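Local coordinates for NAD-dependent epimerase/dehydratase (Bacteroides thetaiotaomicron, PDB 3DHN), which probably binds NAD(P) through a Rossmann fold and may act as an oxidoreductase, epimerase or dehydratase, its substrate not being established, at residues V4-I10 / A68-A74; E23-F29 / I202-E206; V55-V61 / V91-I95; R106-G112 / D156-P162. One frame throughout, in Å; residues are numbered along the deposited sequence.

Contact 1. Residues V4-I10 / A68-A74; sequences VKKIVLI and ADAVISA
Asp69 and the backbone of Lys5 and Lys6 form the polar end of this contact. One carboxylate oxygen takes two donors: OD1 of Asp69 accepts from Lys5 N at 2.9 Å through its anti lone pair, and from Lys6 N at 3.1 Å from above the carboxylate plane. The same residue also gives a bond back, Asp69 N to Lys6 O at 2.8 Å. CG of Asp69 stands beside its own backbone N (chi1 -65°), and this places OD1 within reach of both backbone N-H groups.

From here the two strands run parallel, with axes 15° apart. Val8 N bonds to Ala70 O, Ile72 N to Val8 O, Ile10 N to Ile72 O, and Ala74 N to Ile10 O at 2.7 Å. On one face CG2 of Val8 presses on CB of Ala68 at 3.6 Å, and CD1 of Ile10 meets CG1 of Val71 at 4.1 Å. On the other, CD2 of Leu9 lies 4.3 Å from CG2 of Ile72.

These are adjacent central strands of a Rossmann sheet, 6-10 being the strand that leads into the glycine-rich loop. Strand 30-34 bonds to the far edge of 6-10 and strand 106-110 to that of 70-73, while helices 14-25 and 194-206 cover the face bearing Ile7, Leu9 and Ile72.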
# COMPACT_ATOMS: atom_id res chain seq x y z
N VAL A 4 -0.84 -2.51 -18.31
CA VAL A 4 -0.37 -1.38 -17.53
C VAL A 4 1.10 -1.11 -17.83
O VAL A 4 1.93 -2.01 -17.74
CB VAL A 4 -0.56 -1.63 -16.02
CG1 VAL A 4 0.11 -0.53 -15.21
CG2 VAL A 4 -2.05 -1.69 -15.68
N LYS A 5 1.41 0.13 -18.18
CA LYS A 5 2.78 0.52 -18.49
C LYS A 5 3.24 1.73 -17.69
O LYS A 5 4.32 1.71 -17.09
CB LYS A 5 2.93 0.80 -19.99
CG LYS A 5 2.78 -0.43 -20.88
CD LYS A 5 2.83 -0.07 -22.37
CE LYS A 5 4.18 0.53 -22.76
NZ LYS A 5 4.18 0.98 -24.19
N LYS A 6 2.43 2.78 -17.67
CA LYS A 6 2.77 3.99 -16.93
C LYS A 6 2.05 4.08 -15.60
O LYS A 6 0.82 3.95 -15.54
CB LYS A 6 2.45 5.23 -17.77
CG LYS A 6 3.56 5.66 -18.72
CD LYS A 6 3.26 7.04 -19.31
CE LYS A 6 3.11 8.09 -18.21
NZ LYS A 6 2.59 9.39 -18.72
N ILE A 7 2.81 4.31 -14.53
CA ILE A 7 2.24 4.39 -13.19
C ILE A 7 2.83 5.51 -12.35
O ILE A 7 3.94 6.01 -12.62
CB ILE A 7 2.45 3.07 -12.40
CG1 ILE A 7 3.92 2.91 -12.02
CG2 ILE A 7 2.02 1.87 -13.25
CD1 ILE A 7 4.22 1.66 -11.20
N VAL A 8 2.08 5.91 -11.33
CA VAL A 8 2.52 6.93 -10.40
C VAL A 8 2.60 6.26 -9.03
O VAL A 8 1.70 5.52 -8.63
CB VAL A 8 1.50 8.07 -10.29
CG1 VAL A 8 2.06 9.17 -9.38
CG2 VAL A 8 1.19 8.62 -11.67
N LEU A 9 3.70 6.51 -8.31
CA LEU A 9 3.89 5.93 -6.99
C LEU A 9 3.93 7.09 -6.00
O LEU A 9 4.89 7.87 -5.98
CB LEU A 9 5.21 5.16 -6.93
CG LEU A 9 5.34 3.89 -6.08
CD1 LEU A 9 6.82 3.62 -5.88
CD2 LEU A 9 4.65 4.04 -4.73
N ILE A 10 2.87 7.24 -5.21
CA ILE A 10 2.80 8.31 -4.22
C ILE A 10 3.41 7.87 -2.89
O ILE A 10 3.00 6.86 -2.30
CB ILE A 10 1.35 8.76 -4.01
CG1 ILE A 10 0.80 9.37 -5.31
CG2 ILE A 10 1.27 9.79 -2.88
CD1 ILE A 10 -0.66 9.76 -5.26
N ALA A 68 -1.78 8.51 -16.24
CA ALA A 68 -1.29 7.24 -15.74
C ALA A 68 -2.28 6.10 -15.97
O ALA A 68 -3.50 6.30 -16.01
CB ALA A 68 -0.99 7.37 -14.25
N ASP A 69 -1.73 4.90 -16.15
CA ASP A 69 -2.53 3.70 -16.36
C ASP A 69 -3.05 3.22 -15.00
O ASP A 69 -4.13 2.63 -14.91
CB ASP A 69 -1.67 2.60 -17.01
CG ASP A 69 -1.19 2.97 -18.42
OD1 ASP A 69 -0.35 2.23 -18.98
OD2 ASP A 69 -1.65 4.00 -18.97
N ALA A 70 -2.28 3.49 -13.95
CA ALA A 70 -2.65 3.11 -12.58
C ALA A 70 -1.83 3.90 -11.57
O ALA A 70 -0.76 4.43 -11.89
CB ALA A 70 -2.43 1.61 -12.36
N VAL A 71 -2.35 3.97 -10.35
CA VAL A 71 -1.67 4.69 -9.27
C VAL A 71 -1.57 3.81 -8.03
O VAL A 71 -2.53 3.15 -7.64
CB VAL A 71 -2.44 5.98 -8.88
CG1 VAL A 71 -1.85 6.58 -7.59
CG2 VAL A 71 -2.36 7.00 -10.01
N ILE A 72 -0.39 3.81 -7.42
CA ILE A 72 -0.15 3.06 -6.19
C ILE A 72 0.24 4.10 -5.15
O ILE A 72 1.10 4.95 -5.41
CB ILE A 72 1.04 2.07 -6.32
CG1 ILE A 72 0.75 1.03 -7.41
CG2 ILE A 72 1.30 1.40 -4.97
CD1 ILE A 72 1.96 0.15 -7.73
N SER A 73 -0.39 4.05 -3.98
CA SER A 73 -0.06 5.00 -2.93
C SER A 73 0.50 4.30 -1.69
O SER A 73 -0.13 3.40 -1.14
CB SER A 73 -1.29 5.81 -2.53
OG SER A 73 -0.98 6.65 -1.42
N ALA A 74 1.69 4.73 -1.27
CA ALA A 74 2.36 4.20 -0.09
C ALA A 74 2.47 5.29 0.99
O ALA A 74 3.36 5.25 1.84
CB ALA A 74 3.75 3.68 -0.46

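Contact 2. Residues E23-F29 / I202-E206; sequences EALNRGF and IDELE
Arg27 leaves its backbone with CG beside the backbone N (chi1 -71°) and bends at chi3 (71°), which sets one face of its guanidinium over CG2 of Ile202 and carries the NH1 and NH2 edge to Asp203. Phe29 takes a similar first torsion (chi1 -72°), which swings its ring against Leu205 and Ile202. CG2 of Ile202 touches both flat groups, lying 3.7 Å above the guanidinium plane, offset toward its rim, and 3.8 Å from CE2 of Phe29. Leu205 supplies a CH-pi contact, its CD2 standing 4.0 Å from the centroid of the Phe29 ring, over the face. CG of Glu23 packs on CG1 of Ile202 at 3.5 Å.

NH1 of Arg27 bonds to OE2 of Glu23 at 3.0 Å, almost in the guanidinium plane. OD1 of Asp203 is shared by NH2 and, weakly, by NH1 at 2.8 Å; the separation modelled for NH2 is too short to be trusted. OE2 of Glu206 lies in a long salt bridge to NH2. A Schellman motif with Gly28 as C-prime residue ends helix 14-25.

Were Arg27 an alanine, Asp203 would probably lose its close positive partner and Glu23 one of its two, and one side of the Ile202 methyl would be uncovered. NH1 has a further, neutral acceptor in Ala199 O; Glu23 also pairs with Arg171, which probably spreads the charge balance beyond this contact.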
# COMPACT_ATOMS: atom_id res chain seq x y z
N GLU A 23 11.24 -2.39 -7.23
CA GLU A 23 10.58 -3.57 -7.79
C GLU A 23 9.86 -3.25 -9.10
O GLU A 23 9.86 -4.06 -10.03
CB GLU A 23 9.59 -4.15 -6.77
CG GLU A 23 8.78 -5.33 -7.26
CD GLU A 23 9.57 -6.62 -7.35
OE1 GLU A 23 10.56 -6.76 -6.60
OE2 GLU A 23 9.19 -7.51 -8.14
N ALA A 24 9.23 -2.08 -9.17
CA ALA A 24 8.51 -1.69 -10.38
C ALA A 24 9.45 -1.35 -11.55
O ALA A 24 9.17 -1.71 -12.70
CB ALA A 24 7.61 -0.50 -10.08
N LEU A 25 10.54 -0.66 -11.27
CA LEU A 25 11.48 -0.30 -12.32
C LEU A 25 12.16 -1.56 -12.86
O LEU A 25 12.33 -1.72 -14.07
CB LEU A 25 12.54 0.68 -11.80
CG LEU A 25 12.01 2.06 -11.39
CD1 LEU A 25 13.06 2.79 -10.59
CD2 LEU A 25 11.62 2.85 -12.65
N ASN A 26 12.53 -2.46 -11.95
CA ASN A 26 13.20 -3.71 -12.33
C ASN A 26 12.33 -4.58 -13.24
O ASN A 26 12.83 -5.49 -13.91
CB ASN A 26 13.57 -4.53 -11.09
CG ASN A 26 14.76 -3.95 -10.34
OD1 ASN A 26 15.18 -4.50 -9.31
ND2 ASN A 26 15.32 -2.86 -10.84
N ARG A 27 11.03 -4.31 -13.26
CA ARG A 27 10.13 -5.12 -14.08
C ARG A 27 9.58 -4.43 -15.32
O ARG A 27 8.57 -4.85 -15.89
CB ARG A 27 9.02 -5.69 -13.19
CG ARG A 27 9.55 -6.78 -12.25
CD ARG A 27 8.59 -7.15 -11.12
NE ARG A 27 7.43 -7.90 -11.59
CZ ARG A 27 6.55 -8.48 -10.78
NH1 ARG A 27 6.69 -8.40 -9.46
NH2 ARG A 27 5.52 -9.15 -11.29
N GLY A 28 10.26 -3.35 -15.72
CA GLY A 28 9.89 -2.65 -16.93
C GLY A 28 8.84 -1.56 -16.92
O GLY A 28 8.42 -1.13 -17.98
N PHE A 29 8.44 -1.11 -15.74
CA PHE A 29 7.43 -0.06 -15.66
C PHE A 29 8.02 1.34 -15.71
O PHE A 29 9.13 1.58 -15.23
CB PHE A 29 6.62 -0.21 -14.37
CG PHE A 29 5.68 -1.38 -14.39
CD1 PHE A 29 4.42 -1.26 -14.96
CD2 PHE A 29 6.07 -2.60 -13.87
CE1 PHE A 29 3.55 -2.36 -15.03
CE2 PHE A 29 5.21 -3.71 -13.93
CZ PHE A 29 3.96 -3.58 -14.50
N ILE A 202 3.45 -5.54 -6.99
CA ILE A 202 3.66 -5.34 -8.42
C ILE A 202 3.06 -6.49 -9.23
O ILE A 202 2.67 -6.31 -10.38
CB ILE A 202 5.15 -5.14 -8.76
CG1 ILE A 202 5.69 -3.93 -7.99
CG2 ILE A 202 5.32 -4.85 -10.27
CD1 ILE A 202 4.83 -2.67 -8.14
N ASP A 203 2.97 -7.68 -8.63
CA ASP A 203 2.34 -8.83 -9.30
C ASP A 203 0.85 -8.51 -9.53
O ASP A 203 0.29 -8.83 -10.58
CB ASP A 203 2.43 -10.08 -8.43
CG ASP A 203 3.75 -10.81 -8.57
OD1 ASP A 203 4.63 -10.33 -9.33
OD2 ASP A 203 3.91 -11.87 -7.93
N GLU A 204 0.22 -7.89 -8.52
CA GLU A 204 -1.20 -7.53 -8.60
C GLU A 204 -1.40 -6.42 -9.64
O GLU A 204 -2.41 -6.37 -10.33
CB GLU A 204 -1.71 -7.06 -7.23
CG GLU A 204 -3.18 -6.63 -7.17
CD GLU A 204 -4.15 -7.69 -7.71
OE1 GLU A 204 -3.88 -8.89 -7.54
OE2 GLU A 204 -5.19 -7.31 -8.27
N LEU A 205 -0.41 -5.55 -9.75
CA LEU A 205 -0.44 -4.46 -10.71
C LEU A 205 -0.30 -5.01 -12.14
O LEU A 205 -1.05 -4.64 -13.04
CB LEU A 205 0.71 -3.50 -10.43
CG LEU A 205 0.99 -2.43 -11.50
CD1 LEU A 205 -0.04 -1.31 -11.39
CD2 LEU A 205 2.39 -1.89 -11.31
N GLU A 206 0.67 -5.90 -12.33
CA GLU A 206 0.94 -6.48 -13.64
C GLU A 206 -0.11 -7.49 -14.11
O GLU A 206 -0.50 -7.50 -15.28
CB GLU A 206 2.33 -7.12 -13.64
CG GLU A 206 2.81 -7.63 -14.99
CD GLU A 206 4.23 -8.18 -14.93
OE1 GLU A 206 5.19 -7.37 -14.91
OE2 GLU A 206 4.39 -9.41 -14.88

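Contact 3. Residues V55-V61 / V91-I95; sequences VSSLDEV and VYLTI
Thr94 and Val55 have the most surface buried where the start of helix 58-65 meets helix 87-101, two helices that pack side by side over one face of the Rossmann sheet. No hydrogen bond crosses between 55-61 and 91-95; methyls meeting methyls and backbone make up the contact.

Among side chains, CG2 of Val55 meets CD1 of Ile95 at 3.7 Å. CG1 of Val55 comes within 3.3 Å of CG1 of Val91, tighter than ordinary van der Waals contact; with chi1 of Val55 at 112°, away from a staggered position, the exact placement of these methyls is doubtful. Phe75 touches Val55, Val91 and Ile95 alike.

A second kind of contact sets a methyl against backbone. In Thr94 the hydroxyl lies beside the backbone N (chi1 -61°) and bonds to Lys90 O one turn earlier, which leaves CG2 to project across the interface. There it lies 3.4 Å from Leu58 N and 3.6 Å from Ser56 O, fitted into the bend just ahead of the helix.

The polar bonds are local to each side and set its shape. Ser57 is the N-cap of helix 58-65: its OG accepts from Glu60 N at 3.2 Å. Ser56 turns its hydroxyl to Asp54, and OE1 of Glu60 takes Asp54 N. One turn into the helix, CG1 of Val61 comes up to the carbonyl oxygen of Ile95 at 3.6 Å.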
# COMPACT_ATOMS: atom_id res chain seq x y z
N VAL A 55 0.42 16.15 -1.15
CA VAL A 55 -0.56 15.08 -1.00
C VAL A 55 -1.87 15.50 -0.32
O VAL A 55 -2.89 14.83 -0.48
CB VAL A 55 0.06 13.87 -0.26
CG1 VAL A 55 -0.58 13.69 1.11
CG2 VAL A 55 -0.09 12.61 -1.09
N SER A 56 -1.85 16.61 0.42
CA SER A 56 -3.05 17.08 1.10
C SER A 56 -3.89 17.99 0.20
O SER A 56 -5.00 18.40 0.56
CB SER A 56 -2.68 17.84 2.39
OG SER A 56 -2.19 19.14 2.11
N SER A 57 -3.36 18.29 -0.98
CA SER A 57 -4.03 19.15 -1.96
C SER A 57 -4.66 18.33 -3.09
O SER A 57 -3.96 17.68 -3.86
CB SER A 57 -3.03 20.14 -2.56
OG SER A 57 -3.50 20.65 -3.79
N LEU A 58 -5.99 18.39 -3.17
CA LEU A 58 -6.73 17.65 -4.19
C LEU A 58 -6.24 17.99 -5.60
O LEU A 58 -5.99 17.10 -6.41
CB LEU A 58 -8.23 17.96 -4.09
CG LEU A 58 -9.17 17.32 -5.12
CD1 LEU A 58 -9.29 15.83 -4.85
CD2 LEU A 58 -10.53 17.98 -5.04
N ASP A 59 -6.10 19.28 -5.88
CA ASP A 59 -5.65 19.72 -7.20
C ASP A 59 -4.26 19.24 -7.56
O ASP A 59 -3.99 18.96 -8.73
CB ASP A 59 -5.72 21.24 -7.31
CG ASP A 59 -7.12 21.78 -7.05
OD1 ASP A 59 -8.10 21.05 -7.32
OD2 ASP A 59 -7.24 22.94 -6.59
N GLU A 60 -3.36 19.15 -6.58
CA GLU A 60 -2.01 18.69 -6.86
C GLU A 60 -1.96 17.18 -7.11
O GLU A 60 -1.23 16.71 -7.98
CB GLU A 60 -1.06 19.09 -5.73
CG GLU A 60 -0.70 20.58 -5.74
CD GLU A 60 0.34 20.95 -4.71
OE1 GLU A 60 1.44 20.34 -4.72
OE2 GLU A 60 0.07 21.85 -3.89
N VAL A 61 -2.75 16.42 -6.36
CA VAL A 61 -2.79 14.97 -6.55
C VAL A 61 -3.41 14.66 -7.92
O VAL A 61 -2.93 13.78 -8.64
CB VAL A 61 -3.65 14.27 -5.47
CG1 VAL A 61 -3.79 12.79 -5.80
CG2 VAL A 61 -3.01 14.46 -4.10
N VAL A 91 -6.53 13.06 4.75
CA VAL A 91 -5.54 12.99 3.67
C VAL A 91 -5.70 11.73 2.82
O VAL A 91 -5.47 11.77 1.61
CB VAL A 91 -4.10 13.05 4.22
CG1 VAL A 91 -3.11 12.80 3.11
CG2 VAL A 91 -3.84 14.41 4.85
N TYR A 92 -6.06 10.61 3.46
CA TYR A 92 -6.26 9.37 2.72
C TYR A 92 -7.35 9.59 1.68
O TYR A 92 -7.27 9.08 0.56
CB TYR A 92 -6.68 8.22 3.65
CG TYR A 92 -5.59 7.68 4.56
CD1 TYR A 92 -4.29 7.50 4.10
CD2 TYR A 92 -5.88 7.31 5.88
CE1 TYR A 92 -3.30 6.96 4.92
CE2 TYR A 92 -4.90 6.77 6.71
CZ TYR A 92 -3.61 6.60 6.22
OH TYR A 92 -2.63 6.08 7.03
N LEU A 93 -8.37 10.36 2.06
CA LEU A 93 -9.50 10.66 1.18
C LEU A 93 -9.10 11.55 0.01
O LEU A 93 -9.48 11.28 -1.14
CB LEU A 93 -10.62 11.36 1.95
CG LEU A 93 -11.89 10.55 2.24
CD1 LEU A 93 -12.96 11.50 2.80
CD2 LEU A 93 -12.40 9.88 0.97
N THR A 94 -8.36 12.61 0.30
CA THR A 94 -7.91 13.55 -0.73
C THR A 94 -7.14 12.83 -1.84
O THR A 94 -7.25 13.17 -3.01
CB THR A 94 -7.01 14.65 -0.13
OG1 THR A 94 -7.75 15.40 0.84
CG2 THR A 94 -6.52 15.60 -1.22
N ILE A 95 -6.35 11.84 -1.45
CA ILE A 95 -5.56 11.08 -2.42
C ILE A 95 -6.42 10.28 -3.40
O ILE A 95 -6.26 10.41 -4.61
CB ILE A 95 -4.58 10.12 -1.70
CG1 ILE A 95 -3.51 10.94 -0.98
CG2 ILE A 95 -3.94 9.18 -2.72
CD1 ILE A 95 -2.59 10.11 -0.07

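Contact 4. Residues R106-G112 / D156-P162; sequences RFLMVGG and DWVFFSP
Val158, Phe159 and Arg106 carry much of this buried interface. Val158 is held by its backbone on the neighbouring strand, its N donating to Phe107 O at 3.0 Å and its O accepting from Met109 N, while its CG2 lies obliquely against the guanidinium of Arg106, 3.6 Å from NH1.

Arg106 starts out with CG anti to the backbone N and bends sharply at chi2 (92°), which brings NH1 over Asp156. NH1 meets OD2 of Asp156 at 2.8 Å from above the carboxylate plane, the two flat groups being turned 50° apart. NH2 goes instead to Glu204 of helix 194-206. A leucine in place of Arg106 would probably leave Glu204 without this charged partner and Asp156 more dependent on His211 and Gln212.

The strands are neighbours in the Rossmann sheet, parallel and joined through helix 135-149 in a beta-alpha-beta crossover. On the face toward that helix, Phe159 lies alongside Met109, present as selenomethionine, whose SE is at the ring edge, 4.0 Å from CE1: a Met-aromatic contact. CA of Gly111 stands over the Phe159 ring, 3.6 Å from its centroid and 25° off the normal. A CB on Gly111 would fall 2.7 Å from CE2 of that ring, a clash, so this closeness requires glycine. Farther on, Ser161 OG donates to Gly112 O at 2.9 Å, whereas the buried Gly112 N has no partner in the model.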
# COMPACT_ATOMS: atom_id res chain seq x y z
N ARG A 106 -7.64 2.42 -12.00
CA ARG A 106 -7.03 1.45 -11.09
C ARG A 106 -6.17 2.11 -10.01
O ARG A 106 -5.23 2.84 -10.31
CB ARG A 106 -6.17 0.48 -11.91
CG ARG A 106 -5.50 -0.62 -11.12
CD ARG A 106 -6.35 -1.88 -11.05
NE ARG A 106 -5.52 -3.02 -10.66
CZ ARG A 106 -5.97 -4.10 -10.02
NH1 ARG A 106 -7.25 -4.21 -9.68
NH2 ARG A 106 -5.11 -5.06 -9.69
N PHE A 107 -6.50 1.84 -8.75
CA PHE A 107 -5.79 2.42 -7.62
C PHE A 107 -5.44 1.34 -6.60
O PHE A 107 -6.32 0.63 -6.13
CB PHE A 107 -6.68 3.49 -6.97
CG PHE A 107 -6.14 4.09 -5.70
CD1 PHE A 107 -4.97 4.84 -5.70
CD2 PHE A 107 -6.84 3.94 -4.50
CE1 PHE A 107 -4.50 5.43 -4.53
CE2 PHE A 107 -6.38 4.53 -3.32
CZ PHE A 107 -5.21 5.28 -3.34
N LEU A 108 -4.15 1.22 -6.28
CA LEU A 108 -3.69 0.23 -5.29
C LEU A 108 -3.12 0.97 -4.09
O LEU A 108 -2.32 1.90 -4.24
CB LEU A 108 -2.63 -0.69 -5.89
CG LEU A 108 -3.05 -1.52 -7.11
CD1 LEU A 108 -2.65 -0.78 -8.39
CD2 LEU A 108 -2.38 -2.88 -7.07
N MSE A 109 -3.51 0.57 -2.89
CA MSE A 109 -3.07 1.24 -1.68
C MSE A 109 -2.38 0.33 -0.66
O MSE A 109 -2.81 -0.80 -0.43
CB MSE A 109 -4.27 1.92 -1.02
CG MSE A 109 -3.97 2.81 0.18
SE MSE A 109 -5.59 3.58 0.97
CE MSE A 109 -4.83 4.33 2.59
N VAL A 110 -1.30 0.82 -0.06
CA VAL A 110 -0.62 0.05 0.97
C VAL A 110 -1.52 0.16 2.21
O VAL A 110 -1.77 1.26 2.70
CB VAL A 110 0.76 0.65 1.29
CG1 VAL A 110 1.39 -0.09 2.48
CG2 VAL A 110 1.66 0.57 0.06
N GLY A 111 -2.02 -0.97 2.68
CA GLY A 111 -2.89 -0.95 3.85
C GLY A 111 -2.16 -1.29 5.14
O GLY A 111 -0.94 -1.14 5.22
N GLY A 112 -2.91 -1.73 6.14
CA GLY A 112 -2.33 -2.08 7.43
C GLY A 112 -2.88 -3.42 7.89
O GLY A 112 -3.70 -4.02 7.20
N ASP A 156 -11.53 1.09 -9.49
CA ASP A 156 -11.14 -0.27 -9.13
C ASP A 156 -9.99 -0.18 -8.13
O ASP A 156 -8.83 -0.04 -8.51
CB ASP A 156 -10.72 -1.08 -10.36
CG ASP A 156 -10.25 -2.48 -10.00
OD1 ASP A 156 -10.53 -2.93 -8.87
OD2 ASP A 156 -9.60 -3.13 -10.85
N TRP A 157 -10.33 -0.23 -6.85
CA TRP A 157 -9.34 -0.13 -5.78
C TRP A 157 -8.96 -1.47 -5.19
O TRP A 157 -9.71 -2.44 -5.26
CB TRP A 157 -9.87 0.76 -4.64
CG TRP A 157 -11.15 0.25 -4.01
CD1 TRP A 157 -12.42 0.48 -4.44
CD2 TRP A 157 -11.26 -0.60 -2.86
NE1 TRP A 157 -13.32 -0.17 -3.62
CE2 TRP A 157 -12.64 -0.85 -2.65
CE3 TRP A 157 -10.33 -1.18 -1.99
CZ2 TRP A 157 -13.11 -1.64 -1.60
CZ3 TRP A 157 -10.80 -1.98 -0.95
CH2 TRP A 157 -12.18 -2.20 -0.76
N VAL A 158 -7.77 -1.51 -4.59
CA VAL A 158 -7.26 -2.71 -3.94
C VAL A 158 -6.49 -2.22 -2.72
O VAL A 158 -5.58 -1.39 -2.83
CB VAL A 158 -6.30 -3.51 -4.87
CG1 VAL A 158 -5.78 -4.73 -4.14
CG2 VAL A 158 -7.03 -3.95 -6.13
N PHE A 159 -6.88 -2.72 -1.54
CA PHE A 159 -6.23 -2.36 -0.28
C PHE A 159 -5.39 -3.59 0.10
O PHE A 159 -5.94 -4.66 0.36
CB PHE A 159 -7.32 -2.10 0.78
CG PHE A 159 -6.83 -1.50 2.06
CD1 PHE A 159 -6.35 -0.19 2.10
CD2 PHE A 159 -6.93 -2.22 3.26
CE1 PHE A 159 -5.98 0.40 3.33
CE2 PHE A 159 -6.57 -1.65 4.48
CZ PHE A 159 -6.10 -0.33 4.52
N PHE A 160 -4.07 -3.44 0.13
CA PHE A 160 -3.19 -4.57 0.43
C PHE A 160 -2.67 -4.56 1.88
O PHE A 160 -1.73 -3.84 2.22
CB PHE A 160 -2.03 -4.57 -0.58
CG PHE A 160 -1.19 -5.84 -0.59
CD1 PHE A 160 -1.65 -7.01 -0.00
CD2 PHE A 160 0.07 -5.84 -1.20
CE1 PHE A 160 -0.87 -8.18 -0.03
CE2 PHE A 160 0.85 -7.00 -1.24
CZ PHE A 160 0.38 -8.17 -0.65
N SER A 161 -3.32 -5.36 2.72
CA SER A 161 -2.95 -5.46 4.14
C SER A 161 -1.72 -6.33 4.35
O SER A 161 -1.76 -7.54 4.11
CB SER A 161 -4.10 -6.09 4.96
OG SER A 161 -5.22 -5.23 5.11
N PRO A 162 -0.61 -5.74 4.81
CA PRO A 162 0.61 -6.52 5.05
C PRO A 162 0.43 -7.36 6.31
O PRO A 162 -0.58 -7.24 7.00
CB PRO A 162 1.68 -5.45 5.27
CG PRO A 162 0.88 -4.32 5.90
CD PRO A 162 -0.36 -4.30 5.05

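In the fold
Contacts 1 and 4 belong to one sheet, their centres 12 Å apart, and are stitched together where Val71 O lies 2.9 Å from Leu108 N. Contact 2 covers one face of that sheet: Glu204 OE2 meets Arg106 NH2 of contact 4 at 2.7 Å, and Leu205 CD1 packs on Val4 CG1 of contact 1 at 3.9 Å. Contact 3 covers the other face, with Val55 CG2 lying 3.6 Å from Ile10 CG2, so contacts 2 and 3 stay about 14 Å apart at their nearest atoms. By analogy with other Rossmann proteins, a dinucleotide would probably bind at the C-terminal ends of the parallel strands, near Ile10, Ala74 and Gly111.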